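Local structure of putative ABC transporter subunit, substrate-binding component (Rhodopseudomonas palustris, 4EVR) at residues 24-29 / 62-67; 90-95 / 112-117; 159-164 / 211-216. The protein probably serves as the substrate-binding component of an ABC transporter, and holds benzoate in the cleft between its two lobes. One frame throughout, in Å; residues are numbered along the deposited sequence.

All three contacts border the bound benzoate, yet each meets it with different chemistry. Interaction 1 joins the loops after two neighbouring strands of the first sheet; it is the least buried, built on aspartate oxygens and a water, and gives the ligand one tyrosine ring. Interaction 2, just beyond strands 85-88 and 109-111 of that sheet, joins a helix start to a loop, buried near the middle of the molecule, where backbone N-H groups and a serine hydroxyl receive the carboxylate. Interaction 3, also buried and almost wholly aromatic, joins one strand end of the second sheet and the helix after it to the adjacent strand end. The Tyr29 and Tyr161 hydroxyls, hydrogen-bonded, join interactions 1 and 3 beside the ligand.

Interaction 1: 24-29 / 62-67; sequences PYSGTY and DDESAP. With BEZ (benzoic acid), chain B.
One carboxylate oxygen, Asp62 OD1, is gripped by two backbone N-H groups that approach from opposite faces of its plane. Tyr25 N comes across the contact at 2.8 Å from Asp62 OD1, the bond nearly straight at 163°, while Glu64 N closes an Asx turn onto the same atom from the other face. The second oxygen, Asp62 OD2, uses its syn lone pair to accept from Ser26 OG at 2.7 Å, so three bonds fix the rotation of the carboxylate. The side chain reaches this far because CG stands anti to the backbone N (chi1 -177°).

Asp63 repeats the turn, its OD1 taking Ser65 N, and lies alongside Pro24, with OD1 3.6 Å from the ring atom CB; its OD2 is held by Thr89. Two consecutive Asx turns thus shape the loop leaving strand 54-62 where it passes the loop leaving strand 17-23, its parallel neighbour in the first sheet of this periplasmic binding protein fold. Loops at the carboxyl ends of such strands line the ligand cleft.

Toward that cleft, Ser65 OG sits at the edge of the Tyr29 ring, 3.5 Å from CD2. A water joins this hydroxyl to Ser26 O and Tyr29 N, bridging the loops. The C2-C3 side of the benzoate comes over one face of the Tyr29 ring, C3 3.7 Å from Tyr29 CZ, the two rings inclined and not stacked flat, and the Tyr29 hydroxyl continues to Tyr161.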
loop_
_atom_site.group_PDB
_atom_site.type_symbol
_atom_site.label_atom_id
_atom_site.label_comp_id
_atom_site.label_asym_id
_atom_site.label_seq_id
_atom_site.Cartn_x
_atom_site.Cartn_y
_atom_site.Cartn_z
ATOM N N PRO A 24 -6.209 8.297 -6.566
ATOM C CA PRO A 24 -5.987 8.402 -7.998
ATOM C C PRO A 24 -7.101 7.683 -8.751
ATOM O O PRO A 24 -7.213 6.458 -8.664
ATOM C CB PRO A 24 -4.656 7.692 -8.192
ATOM C CG PRO A 24 -4.511 6.770 -7.119
ATOM C CD PRO A 24 -5.287 7.331 -5.944
ATOM N N TYR A 25 -7.912 8.417 -9.516
ATOM C CA TYR A 25 -8.955 7.788 -10.364
ATOM C C TYR A 25 -8.550 7.856 -11.848
ATOM O O TYR A 25 -9.328 7.540 -12.748
ATOM C CB TYR A 25 -10.279 8.426 -10.104
ATOM C CG TYR A 25 -10.760 8.109 -8.705
ATOM C CD1 TYR A 25 -11.213 6.837 -8.381
ATOM C CD2 TYR A 25 -10.873 9.106 -7.739
ATOM C CE1 TYR A 25 -11.689 6.541 -7.103
ATOM C CE2 TYR A 25 -11.326 8.819 -6.452
ATOM C CZ TYR A 25 -11.753 7.528 -6.144
ATOM O OH TYR A 25 -12.255 7.256 -4.885
ATOM N N SER A 26 -7.346 8.320 -12.107
ATOM C CA SER A 26 -6.801 8.391 -13.483
ATOM C C SER A 26 -5.306 8.143 -13.411
ATOM O O SER A 26 -4.744 8.282 -12.335
ATOM C CB SER A 26 -7.083 9.740 -14.154
ATOM O OG SER A 26 -6.500 10.812 -13.440
ATOM N N GLY A 27 -4.647 7.939 -14.551
ATOM C CA GLY A 27 -3.214 7.721 -14.517
ATOM C C GLY A 27 -2.887 6.285 -14.191
ATOM O O GLY A 27 -3.772 5.430 -13.960
ATOM N N THR A 28 -1.596 6.008 -14.065
ATOM C CA THR A 28 -1.105 4.649 -13.869
ATOM C C THR A 28 -1.615 3.982 -12.544
ATOM O O THR A 28 -1.695 2.760 -12.489
ATOM C CB THR A 28 0.429 4.615 -13.977
ATOM O OG1 THR A 28 0.859 3.279 -14.242
ATOM C CG2 THR A 28 1.127 5.191 -12.759
ATOM N N TYR A 29 -1.931 4.777 -11.491
ATOM C CA TYR A 29 -2.434 4.204 -10.249
ATOM C C TYR A 29 -3.963 4.172 -10.148
ATOM O O TYR A 29 -4.469 3.799 -9.071
ATOM C CB TYR A 29 -1.854 4.955 -9.053
ATOM C CG TYR A 29 -0.355 4.762 -8.862
ATOM C CD1 TYR A 29 0.271 3.569 -9.229
ATOM C CD2 TYR A 29 0.395 5.686 -8.140
ATOM C CE1 TYR A 29 1.622 3.373 -9.021
ATOM C CE2 TYR A 29 1.742 5.446 -7.838
ATOM C CZ TYR A 29 2.331 4.263 -8.225
ATOM O OH TYR A 29 3.646 3.973 -7.945
ATOM N N ASP A 62 -10.174 13.144 -7.456
ATOM C CA ASP A 62 -9.024 12.501 -8.170
ATOM C C ASP A 62 -7.729 13.327 -7.915
ATOM O O ASP A 62 -7.613 14.504 -8.350
ATOM C CB ASP A 62 -9.327 12.450 -9.686
ATOM C CG ASP A 62 -8.294 11.763 -10.548
ATOM O OD1 ASP A 62 -7.316 11.158 -9.970
ATOM O OD2 ASP A 62 -8.486 11.726 -11.802
ATOM N N ASP A 63 -6.764 12.733 -7.269
ATOM C CA ASP A 63 -5.496 13.415 -7.054
ATOM C C ASP A 63 -4.569 13.290 -8.268
ATOM O O ASP A 63 -3.498 13.880 -8.253
ATOM C CB ASP A 63 -4.780 12.969 -5.794
ATOM C CG ASP A 63 -4.323 11.532 -5.695
ATOM O OD1 ASP A 63 -3.987 10.943 -6.720
ATOM O OD2 ASP A 63 -4.200 11.045 -4.578
ATOM N N GLU A 64 -4.885 12.413 -9.226
ATOM C CA GLU A 64 -4.087 12.220 -10.434
ATOM C C GLU A 64 -2.630 11.851 -10.113
ATOM O O GLU A 64 -1.798 11.949 -11.024
ATOM C CB GLU A 64 -4.111 13.496 -11.275
ATOM C CG GLU A 64 -5.536 13.950 -11.547
ATOM C CD GLU A 64 -5.544 14.965 -12.663
ATOM O OE1 GLU A 64 -5.240 14.600 -13.821
ATOM O OE2 GLU A 64 -5.839 16.137 -12.369
ATOM N N SER A 65 -2.334 11.333 -8.876
ATOM C CA SER A 65 -0.929 11.072 -8.458
ATOM C C SER A 65 -0.049 12.225 -8.808
ATOM O O SER A 65 1.089 12.035 -9.240
ATOM C CB SER A 65 -0.392 9.786 -9.086
ATOM O OG SER A 65 -1.204 8.714 -8.624
ATOM N N ALA A 66 -0.536 13.456 -8.578
ATOM C CA ALA A 66 0.154 14.690 -8.994
ATOM C C ALA A 66 0.496 15.547 -7.756
ATOM O O ALA A 66 -0.316 16.335 -7.327
ATOM C CB ALA A 66 -0.716 15.496 -9.979
ATOM N N PRO A 67 1.706 15.404 -7.191
ATOM C CA PRO A 67 2.102 16.223 -6.029
ATOM C C PRO A 67 1.848 17.748 -6.158
ATOM O O PRO A 67 1.433 18.340 -5.169
ATOM C CB PRO A 67 3.605 15.932 -5.907
ATOM C CG PRO A 67 3.752 14.580 -6.452
ATOM C CD PRO A 67 2.811 14.509 -7.610
HETATM C C BEZ B . 3.544 4.784 -2.765
HETATM O O1 BEZ B . 3.646 4.915 -1.509
HETATM O O2 BEZ B . 3.764 5.720 -3.582
HETATM C C1 BEZ B . 3.022 3.514 -3.354
HETATM C C2 BEZ B . 2.370 3.529 -4.598
HETATM C C3 BEZ B . 1.875 2.346 -5.142
HETATM C C4 BEZ B . 2.109 1.164 -4.425
HETATM C C5 BEZ B . 2.766 1.163 -3.183
HETATM C C6 BEZ B . 3.207 2.330 -2.623
HETATM O O HOH W 1 -2.186 7.755 -11.105
#

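Interaction 2: 90-95 / 112-117; sequences VHSGVA and PNAGAD. With BEZ (benzoic acid), chain B.
Val90 presents its carbonyl oxygen to the side-chain amide of Asn113: ND2 lies 3.1 Å from Val90 O and the N-H points at it at 154°. The acceptor sits almost in the amide plane, 4° out of it. The CG1 branch of Val90, anti to its own nitrogen (chi1 168°), packs 3.7 Å from the same ND2, while Asn113 OD1 is hydrogen-bonded to Gln292. Held at both ends, the amide is fixed in rotation, with ND2 close to benzoate C6. Val90 O also receives a CA-H contact from Ala114.

His91 comes next and caps helix 92-105: ND1 accepts from Gly93 N at 2.9 Å and, more weakly, from Val94 N. Its ring stacks on Tyr161, backing a residue that binds the ligand, a second-shell role for the side chain.

Ser92 opens the helix. Its backbone N gives a bond to benzoate O2, angle 160°, and its OG gives a 2.6 Å bond to benzoate O1, which also accepts from Gly115 N of the loop after strand 109-111. Ser92 OG passes close to Ala116 as well, 3.5 Å from CB. One turn further on, Ala95 CB meets Ala114 CB at 3.3 Å, a tight methyl-to-methyl contact that sets helix and loop hard against each other.

The carboxylate is therefore received by neutral donors within these segments, two backbone N-H groups and one hydroxyl, at the amino end of a helix whose dipole would probably help stabilise the negative charge.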
loop_
_atom_site.group_PDB
_atom_site.type_symbol
_atom_site.label_atom_id
_atom_site.label_comp_id
_atom_site.label_asym_id
_atom_site.label_seq_id
_atom_site.Cartn_x
_atom_site.Cartn_y
_atom_site.Cartn_z
ATOM N N VAL A 90 -2.760 7.057 -2.474
ATOM C CA VAL A 90 -1.886 6.007 -3.014
ATOM C C VAL A 90 -0.424 6.468 -3.155
ATOM O O VAL A 90 0.432 5.729 -2.707
ATOM C CB VAL A 90 -2.413 5.476 -4.360
ATOM C CG1 VAL A 90 -1.401 4.617 -5.063
ATOM C CG2 VAL A 90 -3.701 4.756 -4.151
ATOM N N HIS A 91 -0.155 7.613 -3.809
ATOM C CA HIS A 91 1.188 8.080 -4.150
ATOM C C HIS A 91 1.819 8.778 -2.947
ATOM O O HIS A 91 1.250 9.704 -2.391
ATOM C CB HIS A 91 1.128 8.999 -5.382
ATOM C CG HIS A 91 2.419 9.527 -5.920
ATOM N ND1 HIS A 91 3.181 10.434 -5.214
ATOM C CD2 HIS A 91 3.006 9.304 -7.120
ATOM C CE1 HIS A 91 4.180 10.764 -6.028
ATOM N NE2 HIS A 91 4.062 10.148 -7.212
ATOM N N SER A 92 2.972 8.284 -2.514
ATOM C CA SER A 92 3.662 8.821 -1.316
ATOM C C SER A 92 3.981 10.319 -1.371
ATOM O O SER A 92 4.060 10.944 -0.317
ATOM C CB SER A 92 4.973 8.084 -1.074
ATOM O OG SER A 92 4.821 6.870 -0.366
ATOM N N GLY A 93 4.232 10.885 -2.542
ATOM C CA GLY A 93 4.520 12.338 -2.620
ATOM C C GLY A 93 3.249 13.124 -2.376
ATOM O O GLY A 93 3.199 14.020 -1.541
ATOM N N VAL A 94 2.150 12.687 -2.990
ATOM C CA VAL A 94 0.880 13.327 -2.768
ATOM C C VAL A 94 0.521 13.197 -1.262
ATOM O O VAL A 94 0.129 14.185 -0.641
ATOM C CB VAL A 94 -0.232 12.737 -3.640
ATOM C CG1 VAL A 94 -1.582 13.355 -3.303
ATOM C CG2 VAL A 94 0.067 12.847 -5.138
ATOM N N ALA A 95 0.681 11.978 -0.687
ATOM C CA ALA A 95 0.299 11.696 0.681
ATOM C C ALA A 95 1.076 12.518 1.670
ATOM O O ALA A 95 0.524 12.932 2.697
ATOM C CB ALA A 95 0.472 10.230 1.024
ATOM N N PRO A 112 -4.628 4.781 3.290
ATOM C CA PRO A 112 -4.979 3.390 2.925
ATOM C C PRO A 112 -3.977 2.747 1.932
ATOM O O PRO A 112 -4.230 1.702 1.389
ATOM C CB PRO A 112 -6.359 3.566 2.320
ATOM C CG PRO A 112 -6.223 4.814 1.521
ATOM C CD PRO A 112 -5.302 5.730 2.391
ATOM N N ASN A 113 -2.848 3.436 1.611
ATOM C CA ASN A 113 -1.807 2.836 0.808
ATOM C C ASN A 113 -0.479 3.478 0.997
ATOM O O ASN A 113 0.447 2.807 1.386
ATOM C CB ASN A 113 -2.094 2.837 -0.679
ATOM C CG ASN A 113 -1.036 2.074 -1.429
ATOM O OD1 ASN A 113 -0.903 0.850 -1.288
ATOM N ND2 ASN A 113 -0.143 2.761 -2.130
ATOM N N ALA A 114 -0.358 4.756 0.638
ATOM C CA ALA A 114 0.947 5.440 0.594
ATOM C C ALA A 114 1.855 5.031 1.738
ATOM O O ALA A 114 1.531 5.232 2.891
ATOM C CB ALA A 114 0.726 6.935 0.620
ATOM N N GLY A 115 2.983 4.459 1.411
ATOM C CA GLY A 115 3.929 3.955 2.416
ATOM C C GLY A 115 4.999 4.920 2.849
ATOM O O GLY A 115 5.873 4.519 3.612
ATOM N N ALA A 116 4.905 6.205 2.471
ATOM C CA ALA A 116 5.923 7.198 2.840
ATOM C C ALA A 116 6.378 6.988 4.299
ATOM O O ALA A 116 5.552 7.019 5.211
ATOM C CB ALA A 116 5.385 8.608 2.656
ATOM N N ASP A 117 7.667 6.742 4.525
ATOM C CA ASP A 117 8.183 6.460 5.872
ATOM C C ASP A 117 7.868 7.545 6.910
ATOM O O ASP A 117 7.528 7.209 8.062
ATOM C CB ASP A 117 9.710 6.254 5.842
ATOM C CG ASP A 117 10.173 4.975 5.133
ATOM O OD1 ASP A 117 9.350 4.059 4.966
ATOM O OD2 ASP A 117 11.371 4.885 4.788
HETATM C C BEZ B . 3.544 4.784 -2.765
HETATM O O1 BEZ B . 3.646 4.915 -1.509
HETATM O O2 BEZ B . 3.764 5.720 -3.582
HETATM C C1 BEZ B . 3.022 3.514 -3.354
HETATM C C2 BEZ B . 2.370 3.529 -4.598
HETATM C C3 BEZ B . 1.875 2.346 -5.142
HETATM C C4 BEZ B . 2.109 1.164 -4.425
HETATM C C5 BEZ B . 2.766 1.163 -3.183
HETATM C C6 BEZ B . 3.207 2.330 -2.623
#

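Interaction 3: 159-164 / 211-216; sequences WKYAAG and YAFFSG. With BEZ (benzoic acid), chain B.
Strand 209-213 runs parallel to strand 153-159, but here the backbones stay apart, Trp159 CA 7.1 Å from Phe214 CA and Gly164 CA 6.2 Å from Phe213 CA, with no hydrogen bond between the segments. The chain of 159-164 makes an inverse gamma turn at Lys160 and then enters helix 162-177, with Tyr161 at the N-cap. That brings Gly164 CA within 3.9 Å of Phe213 CD2.

Side chains make the contact. Phe214 directs its edge at the face of Trp159 in a T-shaped stack, planes at 85° and its CD1 3.6 Å from indole CD2. The indole is swung over by its first torsion, which sets CG opposite the carbonyl carbon (chi1 -78°), and its NE1 is bonded to Asp192 O. Replacing Trp159 by an alanine takes away the indole face and NE1, which would probably open a gap beside the Phe214 edge and leave Asp192 O without this partner.

Phe213 takes the other side of the strand end, where its CZ approaches benzoate C4 at 3.7 Å and its CE2 lies 4.0 Å from Ala163 CB. At the edge of the Tyr161 ring, OH gives benzoate O2 a 2.6 Å hydrogen bond.

Both strands belong to the second sheet of the periplasmic binding protein fold, strand 235-238 flanking 209-213 on its far side. Met167 of helix 162-177 and Pro238 touch Phe213, and Phe190 packs edge-to-face with Trp159.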
loop_
_atom_site.group_PDB
_atom_site.type_symbol
_atom_site.label_atom_id
_atom_site.label_comp_id
_atom_site.label_asym_id
_atom_site.label_seq_id
_atom_site.Cartn_x
_atom_site.Cartn_y
_atom_site.Cartn_z
ATOM N N TRP A 159 10.697 3.890 -10.043
ATOM C CA TRP A 159 10.411 5.294 -10.372
ATOM C C TRP A 159 11.143 6.247 -9.404
ATOM O O TRP A 159 11.361 5.921 -8.197
ATOM C CB TRP A 159 8.906 5.553 -10.293
ATOM C CG TRP A 159 8.147 5.051 -11.497
ATOM C CD1 TRP A 159 8.415 5.325 -12.800
ATOM C CD2 TRP A 159 6.889 4.363 -11.488
ATOM N NE1 TRP A 159 7.382 4.889 -13.599
ATOM C CE2 TRP A 159 6.436 4.293 -12.815
ATOM C CE3 TRP A 159 6.079 3.820 -10.467
ATOM C CZ2 TRP A 159 5.239 3.636 -13.167
ATOM C CZ3 TRP A 159 4.882 3.252 -10.796
ATOM C CH2 TRP A 159 4.472 3.141 -12.137
ATOM N N LYS A 160 11.528 7.421 -9.936
ATOM C CA LYS A 160 12.247 8.484 -9.181
ATOM C C LYS A 160 11.299 9.315 -8.327
ATOM O O LYS A 160 10.919 10.450 -8.674
ATOM C CB LYS A 160 13.014 9.391 -10.110
ATOM C CG LYS A 160 14.132 10.138 -9.405
ATOM C CD LYS A 160 15.029 10.868 -10.444
ATOM C CE LYS A 160 16.260 11.507 -9.849
ATOM N NZ LYS A 160 15.921 12.466 -8.772
ATOM N N TYR A 161 10.809 8.706 -7.246
ATOM C CA TYR A 161 10.034 9.465 -6.289
ATOM C C TYR A 161 10.191 8.788 -4.930
ATOM O O TYR A 161 10.761 7.722 -4.848
ATOM C CB TYR A 161 8.582 9.714 -6.745
ATOM C CG TYR A 161 7.614 8.593 -6.502
ATOM C CD1 TYR A 161 6.654 8.675 -5.485
ATOM C CD2 TYR A 161 7.527 7.515 -7.390
ATOM C CE1 TYR A 161 5.715 7.654 -5.294
ATOM C CE2 TYR A 161 6.586 6.499 -7.209
ATOM C CZ TYR A 161 5.640 6.603 -6.195
ATOM O OH TYR A 161 4.758 5.548 -5.947
ATOM N N ALA A 162 9.695 9.390 -3.885
ATOM C CA ALA A 162 9.882 8.887 -2.474
ATOM C C ALA A 162 9.597 7.404 -2.266
ATOM O O ALA A 162 10.385 6.750 -1.593
ATOM C CB ALA A 162 9.000 9.681 -1.520
ATOM N N ALA A 163 8.525 6.844 -2.841
ATOM C CA ALA A 163 8.272 5.418 -2.642
ATOM C C ALA A 163 9.333 4.509 -3.248
ATOM O O ALA A 163 9.749 3.578 -2.569
ATOM C CB ALA A 163 6.928 5.046 -3.161
ATOM N N GLY A 164 9.783 4.772 -4.485
ATOM C CA GLY A 164 10.839 3.966 -5.063
ATOM C C GLY A 164 12.102 4.090 -4.248
ATOM O O GLY A 164 12.714 3.106 -3.882
ATOM N N TYR A 211 15.385 -6.380 -8.480
ATOM C CA TYR A 211 14.405 -5.899 -7.499
ATOM C C TYR A 211 13.769 -4.724 -8.129
ATOM O O TYR A 211 14.478 -3.765 -8.405
ATOM C CB TYR A 211 15.111 -5.521 -6.218
ATOM C CG TYR A 211 14.244 -4.888 -5.181
ATOM C CD1 TYR A 211 13.516 -5.662 -4.291
ATOM C CD2 TYR A 211 14.160 -3.509 -5.069
ATOM C CE1 TYR A 211 12.735 -5.074 -3.293
ATOM C CE2 TYR A 211 13.367 -2.906 -4.090
ATOM C CZ TYR A 211 12.684 -3.695 -3.179
ATOM O OH TYR A 211 11.969 -3.121 -2.147
ATOM N N ALA A 212 12.463 -4.776 -8.390
ATOM C CA ALA A 212 11.746 -3.719 -9.028
ATOM C C ALA A 212 10.574 -3.275 -8.179
ATOM O O ALA A 212 9.865 -4.122 -7.641
ATOM C CB ALA A 212 11.193 -4.163 -10.371
ATOM N N PHE A 213 10.379 -1.973 -8.058
ATOM C CA PHE A 213 9.138 -1.445 -7.549
ATOM C C PHE A 213 8.450 -0.679 -8.684
ATOM O O PHE A 213 8.921 0.394 -9.165
ATOM C CB PHE A 213 9.286 -0.575 -6.290
ATOM C CG PHE A 213 7.995 0.191 -5.980
ATOM C CD1 PHE A 213 6.801 -0.487 -5.792
ATOM C CD2 PHE A 213 7.922 1.588 -6.153
ATOM C CE1 PHE A 213 5.597 0.213 -5.603
ATOM C CE2 PHE A 213 6.718 2.258 -6.038
ATOM C CZ PHE A 213 5.553 1.577 -5.837
ATOM N N PHE A 214 7.301 -1.207 -9.078
ATOM C CA PHE A 214 6.324 -0.540 -9.951
ATOM C C PHE A 214 4.968 -0.991 -9.402
ATOM O O PHE A 214 4.915 -1.945 -8.646
ATOM C CB PHE A 214 6.474 -0.848 -11.449
ATOM C CG PHE A 214 7.774 -0.336 -12.025
ATOM C CD1 PHE A 214 7.941 1.001 -12.319
ATOM C CD2 PHE A 214 8.834 -1.196 -12.258
ATOM C CE1 PHE A 214 9.155 1.470 -12.817
ATOM C CE2 PHE A 214 10.034 -0.721 -12.758
ATOM C CZ PHE A 214 10.182 0.614 -13.011
ATOM N N SER A 215 3.897 -0.340 -9.805
ATOM C CA SER A 215 2.576 -0.772 -9.410
ATOM C C SER A 215 1.584 -0.278 -10.478
ATOM O O SER A 215 1.903 0.597 -11.233
ATOM C CB SER A 215 2.226 -0.225 -8.037
ATOM O OG SER A 215 1.174 -0.974 -7.470
ATOM N N GLY A 216 0.417 -0.835 -10.507
ATOM C CA GLY A 216 -0.622 -0.395 -11.449
ATOM C C GLY A 216 -0.229 -0.620 -12.880
ATOM O O GLY A 216 0.270 -1.692 -13.222
HETATM C C BEZ B . 3.544 4.784 -2.765
HETATM O O1 BEZ B . 3.646 4.915 -1.509
HETATM O O2 BEZ B . 3.764 5.720 -3.582
HETATM C C1 BEZ B . 3.022 3.514 -3.354
HETATM C C2 BEZ B . 2.370 3.529 -4.598
HETATM C C3 BEZ B . 1.875 2.346 -5.142
HETATM C C4 BEZ B . 2.109 1.164 -4.425
HETATM C C5 BEZ B . 2.766 1.163 -3.183
HETATM C C6 BEZ B . 3.207 2.330 -2.623
#